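Local coordinates for nucleoprotein (Schmallenberg virus, PDB 3ZL9) that coats the viral genomic RNA, shielding it from nucleases and forming the helical nucleocapsid that serves as template for transcription and replication, at residues C[151-156]-C[182-187]. Sequence-based numbering, arbitrary orientation.
Sequences MFLDAF and LRQRYG
Gln184 begins the contact with its aliphatic root: CB lies 3.7 Å from CD1 of Leu153, the two side chains crossing at about a right angle. Glutamine suits this place because its methylene meets a buried leucine while the flexible chain leaves the amide to lie by the Met151 backbone. A bend at chi2 (-59°) turns it there, with OE1 4.0 Å from Met151 O, a loose approach of two acceptors with no hydrogen bond between them. Arg185 adds mainly its backbone, with O 4.2 Å from Leu153 CB; its exposed, positively charged side chain leads away from the other loop, as suits a residue that binds RNA, and NE makes a weak hydrogen bond to Gly187 O. At Tyr186, CG anti to the backbone N (chi1 -179°) carries the ring back to the other loop. There CE1 lies obliquely 3.5 Å from Leu153 O and CD1 is 4.1 Å from Leu153 CB. The broad ring thus spans a peptide and an aliphatic root together, and it also stacks with Phe158 and touches Trp194. Gly187 ends the contact, its CA 3.5 Å from Asp154 OD2; having no side chain, it lets the carboxylate come close. No hydrogen bond crosses between 151-156 and 182-187, which meet through van der Waals packing and loose polar approaches. These loops precede and follow helix 159-169 in the orthobunyavirus nucleoprotein fold, and 182-187 contributes Arg183 and Arg185 to the RNA-binding site.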
loop_
_atom_site.group_PDB
_atom_site.type_symbol
_atom_site.label_atom_id
_atom_site.label_comp_id
_atom_site.label_asym_id
_atom_site.label_seq_id
_atom_site.Cartn_x
_atom_site.Cartn_y
_atom_site.Cartn_z
ATOM N N MET C 151 -10.626 -22.176 -24.109
ATOM C CA MET C 151 -11.858 -22.910 -24.242
ATOM C C MET C 151 -11.633 -24.043 -25.225
ATOM O O MET C 151 -12.278 -25.087 -25.148
ATOM C CB MET C 151 -12.976 -21.993 -24.688
ATOM C CG MET C 151 -13.347 -20.920 -23.668
ATOM S SD MET C 151 -14.861 -20.041 -24.148
ATOM C CE MET C 151 -14.303 -19.206 -25.611
ATOM N N PHE C 152 -10.668 -23.854 -26.117
ATOM C CA PHE C 152 -10.421 -24.803 -27.181
ATOM C C PHE C 152 -9.021 -25.399 -27.188
ATOM O O PHE C 152 -8.285 -25.311 -28.162
ATOM C CB PHE C 152 -10.705 -24.094 -28.483
ATOM C CG PHE C 152 -12.040 -23.415 -28.494
ATOM C CD1 PHE C 152 -13.191 -24.164 -28.522
ATOM C CD2 PHE C 152 -12.135 -22.037 -28.475
ATOM C CE1 PHE C 152 -14.420 -23.547 -28.532
ATOM C CE2 PHE C 152 -13.356 -21.413 -28.505
ATOM C CZ PHE C 152 -14.504 -22.164 -28.524
ATOM N N LEU C 153 -8.680 -26.062 -26.110
ATOM C CA LEU C 153 -7.378 -26.692 -26.005
ATOM C C LEU C 153 -7.108 -27.684 -27.139
ATOM O O LEU C 153 -5.949 -27.891 -27.514
ATOM C CB LEU C 153 -7.260 -27.417 -24.675
ATOM C CG LEU C 153 -7.324 -26.498 -23.464
ATOM C CD1 LEU C 153 -7.426 -27.319 -22.196
ATOM C CD2 LEU C 153 -6.110 -25.588 -23.403
ATOM N N ASP C 154 -8.171 -28.306 -27.668
ATOM C CA ASP C 154 -8.093 -29.154 -28.871
ATOM C C ASP C 154 -7.417 -28.375 -29.993
ATOM O O ASP C 154 -6.341 -28.717 -30.467
ATOM C CB ASP C 154 -9.504 -29.583 -29.300
ATOM C CG ASP C 154 -9.514 -30.808 -30.233
ATOM O OD1 ASP C 154 -8.500 -31.103 -30.902
ATOM O OD2 ASP C 154 -10.571 -31.483 -30.287
ATOM N N ALA C 155 -8.037 -27.275 -30.358
ATOM C CA ALA C 155 -7.657 -26.510 -31.537
ATOM C C ALA C 155 -6.301 -25.808 -31.427
ATOM O O ALA C 155 -5.681 -25.509 -32.451
ATOM C CB ALA C 155 -8.730 -25.483 -31.794
ATOM N N PHE C 156 -5.860 -25.531 -30.196
ATOM C CA PHE C 156 -4.601 -24.832 -29.959
ATOM C C PHE C 156 -3.586 -25.725 -29.277
ATOM O O PHE C 156 -2.707 -25.229 -28.567
ATOM C CB PHE C 156 -4.829 -23.577 -29.108
ATOM C CG PHE C 156 -5.803 -22.627 -29.697
ATOM C CD1 PHE C 156 -5.469 -21.909 -30.800
ATOM C CD2 PHE C 156 -7.064 -22.460 -29.147
ATOM C CE1 PHE C 156 -6.370 -21.040 -31.367
ATOM C CE2 PHE C 156 -7.975 -21.592 -29.704
ATOM C CZ PHE C 156 -7.623 -20.874 -30.816
ATOM N N LEU C 182 -7.953 -25.722 -16.016
ATOM C CA LEU C 182 -7.795 -27.111 -15.594
ATOM C C LEU C 182 -9.103 -27.853 -15.483
ATOM O O LEU C 182 -9.127 -28.993 -15.008
ATOM C CB LEU C 182 -7.102 -27.129 -14.234
ATOM C CG LEU C 182 -5.712 -26.508 -14.249
ATOM C CD1 LEU C 182 -5.293 -26.109 -12.842
ATOM C CD2 LEU C 182 -4.700 -27.461 -14.878
ATOM N N ARG C 183 -10.214 -27.191 -15.833
ATOM C CA ARG C 183 -11.523 -27.858 -15.881
ATOM C C ARG C 183 -11.964 -28.042 -17.314
ATOM O O ARG C 183 -13.024 -28.614 -17.556
ATOM C CB ARG C 183 -12.578 -27.047 -15.146
ATOM C CG ARG C 183 -12.250 -26.770 -13.690
ATOM C CD ARG C 183 -13.459 -26.187 -12.972
ATOM N NE ARG C 183 -13.215 -25.906 -11.553
ATOM C CZ ARG C 183 -13.108 -24.693 -10.993
ATOM N NH1 ARG C 183 -13.203 -23.571 -11.708
ATOM N NH2 ARG C 183 -12.896 -24.604 -9.687
ATOM N N GLN C 184 -11.163 -27.576 -18.263
ATOM C CA GLN C 184 -11.532 -27.658 -19.671
ATOM C C GLN C 184 -11.396 -29.071 -20.206
ATOM O O GLN C 184 -10.607 -29.870 -19.710
ATOM C CB GLN C 184 -10.646 -26.741 -20.533
ATOM C CG GLN C 184 -10.788 -25.263 -20.251
ATOM C CD GLN C 184 -12.192 -24.767 -20.441
ATOM O OE1 GLN C 184 -12.945 -25.292 -21.251
ATOM N NE2 GLN C 184 -12.557 -23.727 -19.696
ATOM N N ARG C 185 -12.127 -29.337 -21.277
ATOM C CA ARG C 185 -12.056 -30.606 -21.968
ATOM C C ARG C 185 -11.065 -30.476 -23.119
ATOM O O ARG C 185 -10.821 -29.377 -23.607
ATOM C CB ARG C 185 -13.429 -30.978 -22.515
ATOM C CG ARG C 185 -14.531 -30.973 -21.471
ATOM C CD ARG C 185 -15.868 -31.206 -22.132
ATOM N NE ARG C 185 -15.897 -32.476 -22.858
ATOM C CZ ARG C 185 -16.350 -33.631 -22.371
ATOM N NH1 ARG C 185 -16.833 -33.720 -21.140
ATOM N NH2 ARG C 185 -16.319 -34.713 -23.135
ATOM N N TYR C 186 -10.518 -31.604 -23.554
ATOM C CA TYR C 186 -9.694 -31.658 -24.742
ATOM C C TYR C 186 -10.491 -32.473 -25.720
ATOM O O TYR C 186 -10.423 -33.695 -25.716
ATOM C CB TYR C 186 -8.345 -32.317 -24.445
ATOM C CG TYR C 186 -7.403 -32.398 -25.624
ATOM C CD1 TYR C 186 -6.630 -31.305 -25.977
ATOM C CD2 TYR C 186 -7.259 -33.573 -26.362
ATOM C CE1 TYR C 186 -5.756 -31.372 -27.046
ATOM C CE2 TYR C 186 -6.379 -33.653 -27.433
ATOM C CZ TYR C 186 -5.630 -32.545 -27.767
ATOM O OH TYR C 186 -4.748 -32.590 -28.819
ATOM N N GLY C 187 -11.244 -31.801 -26.575
ATOM C CA GLY C 187 -12.242 -32.475 -27.385
ATOM C C GLY C 187 -13.155 -33.300 -26.501
ATOM O O GLY C 187 -13.916 -32.768 -25.695
#